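Local coordinates for flap endonuclease 1 (Methanocaldococcus jannaschii, PDB 1A76), which cleaves 5'-flap structures and removes nucleotides from 5' DNA ends during replication and repair, using magnesium ions as cofactor, at residues Pro150-Ala155 with Leu177-Pro182; Tyr159-Lys162 with Ala168-Ser171; Asp213-Ala218 with Ile264-Lys269. All coordinates share one frame; numbering follows the deposited sequence.

Contact 1: residues Pro150-Ala155 with Leu177-Pro182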
ATOM      1  N   PRO A 150     -11.128  -6.348  -1.561  1.00 21.71           N
ATOM      2  CA  PRO A 150     -12.152  -6.264  -2.610  1.00 22.23           C
ATOM      3  C   PRO A 150     -11.720  -5.225  -3.644  1.00 23.95           C
ATOM      4  O   PRO A 150     -11.992  -5.363  -4.830  1.00 26.78           O
ATOM      5  CB  PRO A 150     -13.409  -5.821  -1.864  1.00 22.27           C
ATOM      6  CG  PRO A 150     -13.153  -6.132  -0.429  1.00 21.02           C
ATOM      7  CD  PRO A 150     -11.675  -6.053  -0.223  1.00 19.55           C
ATOM      8  N   SER A 151     -11.042  -4.181  -3.178  1.00 25.70           N
ATOM      9  CA  SER A 151     -10.555  -3.127  -4.062  1.00 28.40           C
ATOM     10  C   SER A 151      -9.232  -2.544  -3.559  1.00 29.70           C
ATOM     11  O   SER A 151      -8.183  -3.183  -3.668  1.00 30.14           O
ATOM     12  CB  SER A 151     -11.606  -2.022  -4.188  1.00 31.13           C
ATOM     13  OG  SER A 151     -12.766  -2.360  -3.448  1.00 36.17           O
ATOM     14  N   GLU A 152      -9.284  -1.337  -3.002  1.00 30.70           N
ATOM     15  CA  GLU A 152      -8.084  -0.675  -2.490  1.00 29.28           C
ATOM     16  C   GLU A 152      -7.529  -1.372  -1.255  1.00 26.25           C
ATOM     17  O   GLU A 152      -8.224  -1.531  -0.253  1.00 26.93           O
ATOM     18  CB  GLU A 152      -8.383   0.786  -2.149  1.00 33.00           C
ATOM     19  CG  GLU A 152      -8.665   1.653  -3.371  1.00 37.20           C
ATOM     20  CD  GLU A 152      -7.418   2.323  -3.913  1.00 41.26           C
ATOM     21  OE1 GLU A 152      -6.580   1.621  -4.521  1.00 43.74           O
ATOM     22  OE2 GLU A 152      -7.277   3.554  -3.731  1.00 44.27           O
ATOM     23  N   GLY A 153      -6.266  -1.778  -1.333  1.00 23.98           N
ATOM     24  CA  GLY A 153      -5.639  -2.455  -0.215  1.00 21.60           C
ATOM     25  C   GLY A 153      -5.480  -1.546   0.989  1.00 21.00           C
ATOM     26  O   GLY A 153      -5.584  -1.996   2.122  1.00 20.15           O
ATOM     27  N   GLU A 154      -5.222  -0.266   0.748  1.00 18.88           N
ATOM     28  CA  GLU A 154      -5.055   0.683   1.845  1.00 16.35           C
ATOM     29  C   GLU A 154      -6.353   0.807   2.620  1.00 11.84           C
ATOM     30  O   GLU A 154      -6.334   1.045   3.823  1.00 13.00           O
ATOM     31  CB  GLU A 154      -4.619   2.055   1.321  1.00 18.34           C
ATOM     32  CG  GLU A 154      -5.610   2.698   0.394  1.00 25.39           C
ATOM     33  CD  GLU A 154      -5.200   2.600  -1.055  1.00 27.86           C
ATOM     34  OE1 GLU A 154      -4.773   1.508  -1.481  1.00 34.05           O
ATOM     35  OE2 GLU A 154      -5.313   3.620  -1.768  1.00 33.59           O
ATOM     36  N   ALA A 155      -7.480   0.647   1.926  1.00  7.69           N
ATOM     37  CA  ALA A 155      -8.791   0.720   2.573  1.00  8.37           C
ATOM     38  C   ALA A 155      -9.031  -0.514   3.410  1.00  8.49           C
ATOM     39  O   ALA A 155      -9.566  -0.424   4.501  1.00  9.06           O
ATOM     40  CB  ALA A 155      -9.898   0.852   1.543  1.00  6.37           C
ATOM     41  N   LEU A 177      -5.001   7.287   6.663  1.00  8.94           N
ATOM     42  CA  LEU A 177      -5.654   8.132   7.649  1.00  8.81           C
ATOM     43  C   LEU A 177      -7.031   8.549   7.131  1.00  9.19           C
ATOM     44  O   LEU A 177      -7.994   8.636   7.891  1.00  8.14           O
ATOM     45  CB  LEU A 177      -4.795   9.379   7.912  1.00  8.70           C
ATOM     46  CG  LEU A 177      -3.426   9.136   8.568  1.00  9.88           C
ATOM     47  CD1 LEU A 177      -2.634  10.432   8.616  1.00  9.99           C
ATOM     48  CD2 LEU A 177      -3.616   8.574   9.990  1.00  9.22           C
ATOM     49  N   LEU A 178      -7.114   8.795   5.826  1.00 10.56           N
ATOM     50  CA  LEU A 178      -8.368   9.208   5.192  1.00 10.96           C
ATOM     51  C   LEU A 178      -9.457   8.138   5.265  1.00 11.51           C
ATOM     52  O   LEU A 178     -10.655   8.455   5.198  1.00  8.76           O
ATOM     53  CB  LEU A 178      -8.109   9.600   3.735  1.00  9.53           C
ATOM     54  CG  LEU A 178      -7.227  10.840   3.570  1.00 10.86           C
ATOM     55  CD1 LEU A 178      -7.033  11.144   2.099  1.00  5.34           C
ATOM     56  CD2 LEU A 178      -7.880  12.018   4.273  1.00  6.99           C
ATOM     57  N   TYR A 179      -9.045   6.877   5.409  1.00 11.59           N
ATOM     58  CA  TYR A 179     -10.006   5.777   5.515  1.00 13.40           C
ATOM     59  C   TYR A 179     -10.317   5.486   6.975  1.00 11.38           C
ATOM     60  O   TYR A 179     -10.965   4.494   7.302  1.00 14.29           O
ATOM     61  CB  TYR A 179      -9.471   4.502   4.856  1.00 14.51           C
ATOM     62  CG  TYR A 179      -9.358   4.596   3.358  1.00 14.30           C
ATOM     63  CD1 TYR A 179      -8.191   5.064   2.769  1.00 15.56           C
ATOM     64  CD2 TYR A 179     -10.415   4.208   2.530  1.00 12.70           C
ATOM     65  CE1 TYR A 179      -8.068   5.152   1.402  1.00 15.70           C
ATOM     66  CE2 TYR A 179     -10.297   4.291   1.140  1.00 11.22           C
ATOM     67  CZ  TYR A 179      -9.117   4.770   0.589  1.00 15.08           C
ATOM     68  OH  TYR A 179      -8.976   4.910  -0.774  1.00 16.91           O
ATOM     69  N   GLY A 180      -9.865   6.359   7.858  1.00 11.66           N
ATOM     70  CA  GLY A 180     -10.140   6.148   9.263  1.00  9.84           C
ATOM     71  C   GLY A 180      -9.134   5.275   9.996  1.00 11.24           C
ATOM     72  O   GLY A 180      -9.404   4.853  11.121  1.00 10.36           O
ATOM     73  N   ALA A 181      -7.997   4.973   9.373  1.00 10.15           N
ATOM     74  CA  ALA A 181      -6.985   4.163  10.056  1.00 10.37           C
ATOM     75  C   ALA A 181      -6.577   4.912  11.329  1.00 11.25           C
ATOM     76  O   ALA A 181      -6.139   6.062  11.265  1.00 10.33           O
ATOM     77  CB  ALA A 181      -5.778   3.968   9.173  1.00  4.84           C
ATOM     78  N   PRO A 182      -6.682   4.260  12.497  1.00 12.22           N
ATOM     79  CA  PRO A 182      -6.308   4.954  13.737  1.00 11.60           C
ATOM     80  C   PRO A 182      -4.817   5.257  13.811  1.00 12.51           C
ATOM     81  O   PRO A 182      -4.404   6.266  14.375  1.00 13.03           O
ATOM     82  CB  PRO A 182      -6.758   3.998  14.849  1.00 12.21           C
ATOM     83  CG  PRO A 182      -7.562   2.935  14.170  1.00 12.14           C
ATOM     84  CD  PRO A 182      -7.105   2.873  12.755  1.00  8.60           C
TER
HETATM   85  O   HOH W   1      -6.625   6.601  -2.258  1.00 26.44           O
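Tyr-179 reaches across to the start of helix 153-162, its ring set against Ala-155 and its hydroxyl beside the carboxylates of Glu-152 and Glu-154. Ala-155 comes over one face of the ring: its CA stands 3.8 Å above the plane, displaced toward the rim, while its CB touches Tyr-179 CE2 at 3.5 Å. On the other side of CZ, Glu-154 CG comes obliquely to Tyr-179 CE1 at 3.6 Å. With CG placed between the backbone N and the carbonyl carbon (chi1 62°), and the chain bent again at chi2, Glu-154 holds its carboxylate 86° from the tyrosine ring, almost upright to it. That carboxylate is a metal ligand, OE1 binding a manganese ion. Glu-154 OE2 takes a long bond of 3.3 Å from a water that has more acceptors in reach than protons to give; the same water is hydrogen-bonded to Tyr-179 OH, also at 3.3 Å. Glu-152, the N-cap residue and, like Glu-154, a magnesium ligand, crosses the tyrosine at about a right angle, with Glu-152 OE2 3.7 Å from Tyr-179 OH, near but not bonded. The tyrosine is thus a second-shell residue packed behind the metal carboxylates. A leucine in place of Tyr-179 would probably uncover Ala-155 and leave the water, and through it Glu-154 OE2, without the hydroxyl partner. Around this, Gly-153 N bonds to the metal-site residue Asp-80. Tyr-179 also touches Ile-264 and Phe-265 of helix 258-266, the two rings meeting at about 55°, and Ser-158 of helix 153-162, and so lies between these helices.

Contact 2: residues Tyr159-Lys162 with Ala168-Ser171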
ATOM      1  N   TYR A 159      -9.431  -0.653   7.556  1.00 14.21           N
ATOM      2  CA  TYR A 159     -10.574  -1.311   8.201  1.00 13.92           C
ATOM      3  C   TYR A 159     -10.113  -2.321   9.258  1.00 14.63           C
ATOM      4  O   TYR A 159     -10.684  -2.404  10.355  1.00 16.42           O
ATOM      5  CB  TYR A 159     -11.430  -2.022   7.142  1.00 12.86           C
ATOM      6  CG  TYR A 159     -12.462  -2.990   7.686  1.00 17.51           C
ATOM      7  CD1 TYR A 159     -13.589  -2.526   8.367  1.00 16.44           C
ATOM      8  CD2 TYR A 159     -12.348  -4.369   7.458  1.00 19.62           C
ATOM      9  CE1 TYR A 159     -14.589  -3.409   8.806  1.00 17.89           C
ATOM     10  CE2 TYR A 159     -13.345  -5.263   7.892  1.00 17.46           C
ATOM     11  CZ  TYR A 159     -14.460  -4.769   8.561  1.00 19.83           C
ATOM     12  OH  TYR A 159     -15.451  -5.620   8.991  1.00 17.59           O
ATOM     13  N   MET A 160      -9.085  -3.095   8.929  1.00 12.63           N
ATOM     14  CA  MET A 160      -8.565  -4.095   9.867  1.00 13.20           C
ATOM     15  C   MET A 160      -7.986  -3.417  11.111  1.00 11.12           C
ATOM     16  O   MET A 160      -8.079  -3.929  12.237  1.00  9.43           O
ATOM     17  CB  MET A 160      -7.493  -4.944   9.185  1.00 11.56           C
ATOM     18  CG  MET A 160      -8.039  -5.815   8.040  1.00 12.80           C
ATOM     19  SD  MET A 160      -6.823  -6.324   6.794  1.00 12.39           S
ATOM     20  CE  MET A 160      -5.918  -7.581   7.673  1.00 10.88           C
ATOM     21  N   ALA A 161      -7.379  -2.257  10.905  1.00 11.18           N
ATOM     22  CA  ALA A 161      -6.790  -1.520  12.017  1.00 11.54           C
ATOM     23  C   ALA A 161      -7.906  -0.900  12.843  1.00 14.21           C
ATOM     24  O   ALA A 161      -7.871  -0.926  14.069  1.00 14.47           O
ATOM     25  CB  ALA A 161      -5.846  -0.441  11.494  1.00  9.24           C
ATOM     26  N   LYS A 162      -8.902  -0.342  12.163  1.00 18.05           N
ATOM     27  CA  LYS A 162     -10.020   0.275  12.862  1.00 20.67           C
ATOM     28  C   LYS A 162     -10.711  -0.752  13.761  1.00 21.73           C
ATOM     29  O   LYS A 162     -11.066  -0.450  14.907  1.00 23.27           O
ATOM     30  CB  LYS A 162     -11.009   0.864  11.854  1.00 21.49           C
ATOM     31  CG  LYS A 162     -10.779   2.345  11.590  1.00 22.57           C
ATOM     32  CD  LYS A 162     -11.280   2.769  10.222  1.00 26.18           C
ATOM     33  CE  LYS A 162     -12.777   3.010  10.233  1.00 27.57           C
ATOM     34  NZ  LYS A 162     -13.435   2.338   9.070  1.00 32.24           N
ATOM     35  N   ALA A 168      -1.765  -1.046  13.551  1.00 13.31           N
ATOM     36  CA  ALA A 168      -1.575   0.009  12.578  1.00 12.66           C
ATOM     37  C   ALA A 168      -1.406  -0.508  11.162  1.00 14.37           C
ATOM     38  O   ALA A 168      -1.262  -1.723  10.917  1.00  8.55           O
ATOM     39  CB  ALA A 168      -0.346   0.855  12.961  1.00 11.20           C
ATOM     40  N   VAL A 169      -1.426   0.441  10.233  1.00 11.95           N
ATOM     41  CA  VAL A 169      -1.227   0.147   8.825  1.00 10.30           C
ATOM     42  C   VAL A 169       0.210   0.570   8.517  1.00  9.83           C
ATOM     43  O   VAL A 169       0.643   1.660   8.893  1.00  9.44           O
ATOM     44  CB  VAL A 169      -2.212   0.964   7.942  1.00  8.32           C
ATOM     45  CG1 VAL A 169      -1.799   0.894   6.471  1.00  5.94           C
ATOM     46  CG2 VAL A 169      -3.636   0.443   8.141  1.00  5.05           C
ATOM     47  N   VAL A 170       0.963  -0.310   7.875  1.00 11.54           N
ATOM     48  CA  VAL A 170       2.327   0.009   7.496  1.00  9.74           C
ATOM     49  C   VAL A 170       2.302   0.498   6.046  1.00 10.47           C
ATOM     50  O   VAL A 170       1.787  -0.179   5.154  1.00  7.17           O
ATOM     51  CB  VAL A 170       3.236  -1.222   7.633  1.00 11.68           C
ATOM     52  CG1 VAL A 170       4.588  -0.957   6.971  1.00 10.33           C
ATOM     53  CG2 VAL A 170       3.413  -1.560   9.104  1.00 14.46           C
ATOM     54  N   SER A 171       2.828   1.697   5.825  1.00 12.25           N
ATOM     55  CA  SER A 171       2.856   2.283   4.495  1.00 13.48           C
ATOM     56  C   SER A 171       3.713   3.552   4.483  1.00 14.68           C
ATOM     57  O   SER A 171       4.005   4.111   5.532  1.00 14.23           O
ATOM     58  CB  SER A 171       1.431   2.631   4.051  1.00 14.09           C
ATOM     59  OG  SER A 171       1.449   3.283   2.788  1.00 15.56           O
TER
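Ala-161 and Val-169 meet methyl to methyl in the beta-alpha-beta crossover of the PIN-type nuclease fold: strand 146-148 leads into helix 153-162, which returns the chain to the parallel strand 168-170, with strands 23-27 and 74-79 lying between the two in the sheet. Ala-161 points its CB toward the strand, and this single methyl makes the approach, reaching Val-169 CG2 at 4.1 Å. Val-169 presents that branch because CG1 stands anti to the backbone N (chi1 167°), which leaves CG2 anti to the carbonyl carbon and facing the helix. No polar atom bonds across; the contact is apolar, buried and small, about 78 Å² in all. The CA atoms of Ala-161 and Ala-168 are 5.5 Å apart. A shell further out, the strand is positioned on both sides by backbone hydrogen bonds, Ala-168 and Val-170 to strand 23-27 and Val-169 to strand 183-186. Next to Ala-161, Met-160 packs on Ile-76 and Val-78 of strand 74-79, while Pro-182 and Val-166 lie against Ala-161 itself. The valine side chain comes within about 5 Å of that of Asp-27, a predicted metal ligand, so this packing lies just behind the active site. Ala-168 directs its own methyl away from the helix, and it is its CA that Ala-161 CB meets, at 4.4 Å.

Contact 3: residues Asp213-Ala218 with Ile264-Lys269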
ATOM      1  N   ASP A 213     -13.380  16.582   7.621  1.00  7.85           N
ATOM      2  CA  ASP A 213     -12.637  17.821   7.299  1.00  9.28           C
ATOM      3  C   ASP A 213     -11.266  17.483   6.663  1.00 10.47           C
ATOM      4  O   ASP A 213     -10.824  18.133   5.712  1.00  7.46           O
ATOM      5  CB  ASP A 213     -12.340  18.629   8.565  1.00 11.41           C
ATOM      6  CG  ASP A 213     -13.560  19.343   9.130  1.00 14.04           C
ATOM      7  OD1 ASP A 213     -14.552  19.572   8.404  1.00 16.89           O
ATOM      8  OD2 ASP A 213     -13.506  19.676  10.324  1.00 18.16           O
ATOM      9  N   LEU A 214     -10.577  16.499   7.237  1.00  8.77           N
ATOM     10  CA  LEU A 214      -9.268  16.067   6.722  1.00  6.66           C
ATOM     11  C   LEU A 214      -9.390  15.579   5.275  1.00  3.36           C
ATOM     12  O   LEU A 214      -8.539  15.874   4.423  1.00  4.23           O
ATOM     13  CB  LEU A 214      -8.685  14.950   7.614  1.00  6.50           C
ATOM     14  CG  LEU A 214      -7.252  14.467   7.318  1.00  6.54           C
ATOM     15  CD1 LEU A 214      -6.279  15.645   7.394  1.00  4.68           C
ATOM     16  CD2 LEU A 214      -6.851  13.385   8.327  1.00  4.24           C
ATOM     17  N   ILE A 215     -10.464  14.839   5.004  1.00  6.72           N
ATOM     18  CA  ILE A 215     -10.742  14.319   3.667  1.00  8.48           C
ATOM     19  C   ILE A 215     -10.960  15.503   2.697  1.00 11.39           C
ATOM     20  O   ILE A 215     -10.540  15.464   1.543  1.00 11.73           O
ATOM     21  CB  ILE A 215     -12.011  13.410   3.699  1.00  5.28           C
ATOM     22  CG1 ILE A 215     -11.686  12.094   4.405  1.00  7.53           C
ATOM     23  CG2 ILE A 215     -12.506  13.093   2.277  1.00  7.93           C
ATOM     24  CD1 ILE A 215     -12.912  11.294   4.821  1.00  5.38           C
ATOM     25  N   ASP A 216     -11.608  16.561   3.177  1.00 10.07           N
ATOM     26  CA  ASP A 216     -11.844  17.730   2.339  1.00  7.18           C
ATOM     27  C   ASP A 216     -10.491  18.366   1.986  1.00  5.56           C
ATOM     28  O   ASP A 216     -10.238  18.693   0.828  1.00 10.19           O
ATOM     29  CB  ASP A 216     -12.747  18.732   3.071  1.00  8.65           C
ATOM     30  CG  ASP A 216     -14.230  18.362   2.990  1.00 12.01           C
ATOM     31  OD1 ASP A 216     -14.589  17.415   2.260  1.00 13.68           O
ATOM     32  OD2 ASP A 216     -15.045  19.027   3.666  1.00 12.71           O
ATOM     33  N   ILE A 217      -9.619  18.521   2.986  1.00  6.43           N
ATOM     34  CA  ILE A 217      -8.289  19.087   2.771  1.00 10.29           C
ATOM     35  C   ILE A 217      -7.595  18.227   1.708  1.00 11.78           C
ATOM     36  O   ILE A 217      -6.993  18.748   0.770  1.00 11.05           O
ATOM     37  CB  ILE A 217      -7.435  19.070   4.075  1.00 10.81           C
ATOM     38  CG1 ILE A 217      -7.985  20.085   5.076  1.00 16.94           C
ATOM     39  CG2 ILE A 217      -5.980  19.414   3.756  1.00  8.69           C
ATOM     40  CD1 ILE A 217      -7.509  19.854   6.498  1.00 16.67           C
ATOM     41  N   ALA A 218      -7.713  16.908   1.850  1.00 13.80           N
ATOM     42  CA  ALA A 218      -7.122  15.975   0.902  1.00 12.10           C
ATOM     43  C   ALA A 218      -7.673  16.199  -0.501  1.00 11.24           C
ATOM     44  O   ALA A 218      -6.924  16.214  -1.488  1.00 10.95           O
ATOM     45  CB  ALA A 218      -7.396  14.540   1.341  1.00 12.34           C
ATOM     46  N   ILE A 264     -15.902   6.990  -1.351  1.00 16.40           N
ATOM     47  CA  ILE A 264     -14.801   6.045  -1.535  1.00 14.66           C
ATOM     48  C   ILE A 264     -14.036   5.889  -0.216  1.00 16.29           C
ATOM     49  O   ILE A 264     -13.648   4.784   0.155  1.00 14.72           O
ATOM     50  CB  ILE A 264     -13.801   6.521  -2.633  1.00 12.16           C
ATOM     51  CG1 ILE A 264     -14.160   5.888  -3.984  1.00 10.59           C
ATOM     52  CG2 ILE A 264     -12.362   6.126  -2.246  1.00 13.24           C
ATOM     53  CD1 ILE A 264     -14.074   6.834  -5.154  1.00 14.22           C
ATOM     54  N   PHE A 265     -13.825   7.000   0.490  1.00 12.41           N
ATOM     55  CA  PHE A 265     -13.096   6.969   1.756  1.00 12.08           C
ATOM     56  C   PHE A 265     -13.950   6.557   2.945  1.00 12.58           C
ATOM     57  O   PHE A 265     -13.470   5.877   3.844  1.00 12.06           O
ATOM     58  CB  PHE A 265     -12.468   8.343   2.049  1.00  8.98           C
ATOM     59  CG  PHE A 265     -11.365   8.705   1.103  1.00 12.77           C
ATOM     60  CD1 PHE A 265     -10.113   8.085   1.199  1.00  5.76           C
ATOM     61  CD2 PHE A 265     -11.596   9.603   0.068  1.00 11.22           C
ATOM     62  CE1 PHE A 265      -9.112   8.350   0.268  1.00  6.25           C
ATOM     63  CE2 PHE A 265     -10.601   9.876  -0.868  1.00 10.01           C
ATOM     64  CZ  PHE A 265      -9.343   9.237  -0.767  1.00  6.97           C
ATOM     65  N   LYS A 266     -15.211   6.975   2.946  1.00 12.82           N
ATOM     66  CA  LYS A 266     -16.115   6.671   4.045  1.00 12.94           C
ATOM     67  C   LYS A 266     -16.796   5.311   3.939  1.00 14.35           C
ATOM     68  O   LYS A 266     -17.096   4.696   4.957  1.00 13.69           O
ATOM     69  CB  LYS A 266     -17.191   7.763   4.159  1.00 14.73           C
ATOM     70  CG  LYS A 266     -16.660   9.197   4.371  1.00 11.30           C
ATOM     71  CD  LYS A 266     -15.647   9.278   5.516  1.00 12.44           C
ATOM     72  CE  LYS A 266     -16.288   9.076   6.893  1.00 10.11           C
ATOM     73  NZ  LYS A 266     -17.493   9.924   7.161  1.00 14.13           N
ATOM     74  N   GLU A 267     -17.026   4.846   2.714  1.00 14.94           N
ATOM     75  CA  GLU A 267     -17.717   3.578   2.461  1.00 19.85           C
ATOM     76  C   GLU A 267     -16.966   2.653   1.523  1.00 17.69           C
ATOM     77  O   GLU A 267     -17.494   2.266   0.479  1.00 16.35           O
ATOM     78  CB  GLU A 267     -19.082   3.842   1.821  1.00 23.67           C
ATOM     79  CG  GLU A 267     -20.232   3.674   2.757  1.00 30.30           C
ATOM     80  CD  GLU A 267     -20.594   4.972   3.408  1.00 34.20           C
ATOM     81  OE1 GLU A 267     -21.236   5.809   2.726  1.00 39.76           O
ATOM     82  OE2 GLU A 267     -20.234   5.149   4.594  1.00 36.78           O
ATOM     83  N   PRO A 268     -15.731   2.285   1.864  1.00 17.50           N
ATOM     84  CA  PRO A 268     -15.040   1.395   0.932  1.00 18.35           C
ATOM     85  C   PRO A 268     -15.506  -0.058   1.043  1.00 17.84           C
ATOM     86  O   PRO A 268     -16.083  -0.462   2.054  1.00 15.73           O
ATOM     87  CB  PRO A 268     -13.580   1.553   1.325  1.00 16.64           C
ATOM     88  CG  PRO A 268     -13.644   1.831   2.805  1.00 19.38           C
ATOM     89  CD  PRO A 268     -14.893   2.635   3.027  1.00 18.20           C
ATOM     90  N   LYS A 269     -15.254  -0.833  -0.008  1.00 12.67           N
ATOM     91  CA  LYS A 269     -15.597  -2.248  -0.014  1.00 13.30           C
ATOM     92  C   LYS A 269     -14.479  -2.938   0.757  1.00 10.44           C
ATOM     93  O   LYS A 269     -13.305  -2.775   0.423  1.00 14.80           O
ATOM     94  CB  LYS A 269     -15.645  -2.775  -1.438  1.00 12.00           C
ATOM     95  CG  LYS A 269     -16.002  -4.262  -1.513  1.00 17.77           C
ATOM     96  CD  LYS A 269     -16.050  -4.793  -2.946  1.00 15.00           C
ATOM     97  CE  LYS A 269     -16.408  -6.278  -3.022  1.00 10.02           C
ATOM     98  NZ  LYS A 269     -16.454  -6.789  -4.400  1.00  6.99           N
TER
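This is apolar packing between two helices, with no hydrogen bond between 213-218 and 264-269: Ile-215 of helix 211-221 meets Phe-265 and Lys-266 at the C-terminal end of helix 258-266. The centre of the contact is about 17 Å from the centre of the chain, yet Ile-215 and Phe-265 are buried, and an exposed lysine closes the side. The backbones stay well apart, the CA atoms of Ile-215 and Phe-265 being 8.0 Å from each other, and side chains fill the gap. Ile-215 sends out its longer branch: CG1 stands anti to the carbonyl carbon (chi1 -72°) and chi2 is extended, which carries CD1 into the angle between Phe-265 and Lys-266. There Ile-215 CD1 touches Phe-265 CB at 4.1 Å and Lys-266 CD at 3.5 Å, the latter tighter than ordinary carbon contact. The isoleucine and phenylalanine side chains run past each other in opposite senses, and the shorter branch, CG2, approaches the Phe-265 ring obliquely. Within its own helix end, Ile-264 CG2 sits over the centre of one face of that ring, 4.2 Å above the plane. Lys-266 crosses the isoleucine at a slant. Bends at chi2, chi3 and chi4 fold the chain back, which puts CD on Ile-215 CD1 while NZ makes a salt bridge to Asp-212 on helix 211-221. Asp-216 OD1 is hydrogen-bonded to Tyr-258 OH at the other end of helix 258-266, a second polar tie between the same two helices. Ile-217 packs on helix 235-244, which with helix 211-221 probably belongs to the helix-three-turn-helix motif of FEN1 nucleases. Leu-178, from the loop before strand 183-186, packs against Ile-215 and Phe-265 alike, bringing both helices up to that loop.

Contacts 1 and 2 share helix 153-162: the first uses its N-terminal end at the metal site, the second its last turn against the central sheet. Their centres are 7 Å apart, and Pro-182 CD of contact 1 lies 3.8 Å from Ala-161 CB of contact 2. Contact 3 touches contact 1 through Tyr-179 CZ and Phe-265 CD1, 3.5 Å apart, but does not touch contact 2. Chemistry follows place: carboxylates, a hydroxyl and a water beside the metal in contact 1, bare methyls in contact 2, and in contact 3 an apolar centre edged by a lysine. Only contact 3 has an exposed touching residue; contact 2 is wholly buried, and in contact 1 Glu-152 is partly exposed.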